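Local atomic coordinates of HAD hydrolase, family IA, variant 3 (Entamoeba histolytica, PDB entry 6W04), a protein that is probably a magnesium-dependent hydrolase of the haloacid dehalogenase superfamily, its natural substrate not established. Residues M79-D84 against F119-H124. Numbering follows the deposited sequence. Where two conformers were deposited one is given.
Sequences MLMKSD and FIQKYH
K122 reaches from helix 113-123 to the C-terminal end of helix 62-82. Its chain is extended as far as CE and bends only at the last torsion (chi4 68°), which turns NZ toward M81 O, in the last turn, and S83 O, just beyond the helix. NZ donates to S83 O at 2.8 Å and to M81 O at 3.0 Å, in both cases from above the carbonyl plane. A lysine suits this place: its long chain spans the gap, and its positive charge probably gains from the negative end of the helix dipole. L80 O accepts a hydrogen bond from S83 OG (2.7 Å), serine's short hydroxyl reaching back to the last turn, and a weak one from S83 N. Beside the lysine chain, L80 CG lies 4.1 Å from K122 CD, and K122 CG sits over the centre of the Y123 ring. Leucine's branched end suits the aromatic side: CD2 meets the F119 edge, 3.6 Å from CE1, and CD1 lies beside Y123 OH, which hydrogen-bonds to I85 O. The contact thus joins the end of a cap helix to a helix flanking the parallel sheet of the Rossmann-like core; F119 stacks on F8 and touches the magnesium ligand N9, while L18 of helix 16-31 packs against L80.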
loop_
_atom_site.group_PDB
_atom_site.type_symbol
_atom_site.label_atom_id
_atom_site.label_comp_id
_atom_site.label_asym_id
_atom_site.label_seq_id
_atom_site.Cartn_x
_atom_site.Cartn_y
_atom_site.Cartn_z
ATOM N N MET A 79 16.268 7.264 -0.219
ATOM C CA MET A 79 15.899 7.797 1.093
ATOM C C MET A 79 15.359 6.706 2.018
ATOM O O MET A 79 15.731 6.640 3.198
ATOM C CB MET A 79 14.867 8.915 0.923
ATOM C CG MET A 79 15.400 10.115 0.108
ATOM S SD MET A 79 16.680 11.106 0.980
ATOM C CE MET A 79 15.825 11.431 2.533
ATOM N N LEU A 80 14.460 5.858 1.504
ATOM C CA LEU A 80 13.904 4.770 2.291
ATOM C C LEU A 80 15.002 3.855 2.834
ATOM O O LEU A 80 14.997 3.507 4.022
ATOM C CB LEU A 80 12.893 3.960 1.467
ATOM C CG LEU A 80 12.288 2.813 2.297
ATOM C CD1 LEU A 80 11.406 3.456 3.412
ATOM C CD2 LEU A 80 11.447 1.898 1.450
ATOM N N MET A 81 15.960 3.470 1.979
ATOM C CA MET A 81 17.037 2.586 2.420
ATOM C C MET A 81 17.834 3.194 3.565
ATOM O O MET A 81 18.221 2.488 4.502
ATOM C CB MET A 81 17.969 2.258 1.252
ATOM C CG MET A 81 17.652 0.957 0.566
ATOM S SD MET A 81 17.946 -0.441 1.660
ATOM C CE MET A 81 17.874 -1.773 0.472
ATOM N N LYS A 82 18.120 4.492 3.507
ATOM C CA LYS A 82 18.913 5.028 4.610
ATOM C C LYS A 82 18.059 5.508 5.778
ATOM O O LYS A 82 18.613 5.749 6.855
ATOM C CB LYS A 82 19.846 6.154 4.145
ATOM C CG LYS A 82 19.203 7.359 3.510
ATOM C CD LYS A 82 20.316 8.265 2.953
ATOM C CE LYS A 82 19.757 9.327 2.022
ATOM N NZ LYS A 82 20.781 10.314 1.601
ATOM N N SER A 83 16.737 5.576 5.607
ATOM C CA SER A 83 15.826 5.944 6.684
ATOM C C SER A 83 15.756 4.829 7.737
ATOM O O SER A 83 16.287 3.726 7.558
ATOM C CB SER A 83 14.422 6.196 6.133
ATOM O OG SER A 83 13.782 4.945 5.913
ATOM N N ASP A 84 15.113 5.132 8.874
ATOM C CA ASP A 84 14.875 4.114 9.897
ATOM C C ASP A 84 13.390 3.780 9.989
ATOM O O ASP A 84 12.912 3.320 11.024
ATOM C CB ASP A 84 15.438 4.536 11.262
ATOM C CG ASP A 84 14.712 5.738 11.862
ATOM O OD1 ASP A 84 13.747 6.239 11.255
ATOM O OD2 ASP A 84 15.120 6.186 12.955
ATOM N N PHE A 119 12.141 -2.927 -0.620
ATOM C CA PHE A 119 11.342 -3.410 0.509
ATOM C C PHE A 119 11.858 -4.749 1.021
ATOM O O PHE A 119 12.042 -4.929 2.232
ATOM C CB PHE A 119 9.868 -3.567 0.121
ATOM C CG PHE A 119 9.213 -2.324 -0.389
ATOM C CD1 PHE A 119 9.705 -1.065 -0.086
ATOM C CD2 PHE A 119 8.055 -2.427 -1.158
ATOM C CE1 PHE A 119 9.064 0.069 -0.586
ATOM C CE2 PHE A 119 7.415 -1.309 -1.646
ATOM C CZ PHE A 119 7.913 -0.057 -1.358
ATOM N N ILE A 120 12.061 -5.712 0.109
ATOM C CA ILE A 120 12.549 -7.039 0.494
ATOM C C ILE A 120 13.925 -6.932 1.128
ATOM O O ILE A 120 14.195 -7.522 2.176
ATOM C CB ILE A 120 12.574 -7.981 -0.727
ATOM C CG1 ILE A 120 11.147 -8.200 -1.249
ATOM C CG2 ILE A 120 13.257 -9.307 -0.379
ATOM C CD1 ILE A 120 11.083 -8.825 -2.651
ATOM N N GLN A 121 14.820 -6.180 0.486
ATOM C CA GLN A 121 16.174 -6.003 0.987
ATOM C C GLN A 121 16.172 -5.381 2.384
ATOM O O GLN A 121 16.807 -5.894 3.314
ATOM C CB GLN A 121 16.940 -5.122 -0.006
ATOM C CG GLN A 121 18.395 -5.422 -0.240
ATOM C CD GLN A 121 18.898 -4.811 -1.561
ATOM O OE1 GLN A 121 19.969 -5.172 -2.048
ATOM N NE2 GLN A 121 18.113 -3.886 -2.145
ATOM N N LYS A 122 15.457 -4.268 2.546
ATOM C CA LYS A 122 15.534 -3.496 3.789
ATOM C C LYS A 122 14.803 -4.200 4.928
ATOM O O LYS A 122 15.260 -4.181 6.074
ATOM C CB LYS A 122 14.944 -2.087 3.569
ATOM C CG LYS A 122 14.953 -1.209 4.831
ATOM C CD LYS A 122 14.431 0.216 4.551
ATOM C CE LYS A 122 14.573 1.097 5.824
ATOM N NZ LYS A 122 16.008 1.361 6.168
ATOM N N TYR A 123 13.668 -4.821 4.645
ATOM C CA TYR A 123 12.850 -5.368 5.713
ATOM C C TYR A 123 12.973 -6.878 5.876
ATOM O O TYR A 123 12.281 -7.443 6.729
ATOM C CB TYR A 123 11.386 -4.956 5.496
ATOM C CG TYR A 123 11.255 -3.446 5.572
ATOM C CD1 TYR A 123 11.446 -2.786 6.779
ATOM C CD2 TYR A 123 11.004 -2.675 4.432
ATOM C CE1 TYR A 123 11.365 -1.383 6.867
ATOM C CE2 TYR A 123 10.944 -1.273 4.513
ATOM C CZ TYR A 123 11.123 -0.640 5.734
ATOM O OH TYR A 123 11.038 0.737 5.863
ATOM N N HIS A 124 13.850 -7.540 5.120
ATOM C CA HIS A 124 14.072 -8.989 5.281
ATOM C C HIS A 124 12.770 -9.761 5.114
ATOM O O HIS A 124 12.488 -10.713 5.840
ATOM C CB HIS A 124 14.715 -9.302 6.632
ATOM C CG HIS A 124 15.840 -8.380 6.973
ATOM N ND1 HIS A 124 16.969 -8.272 6.188
ATOM C CD2 HIS A 124 15.999 -7.502 7.991
ATOM C CE1 HIS A 124 17.787 -7.382 6.725
ATOM N NE2 HIS A 124 17.222 -6.900 7.818
#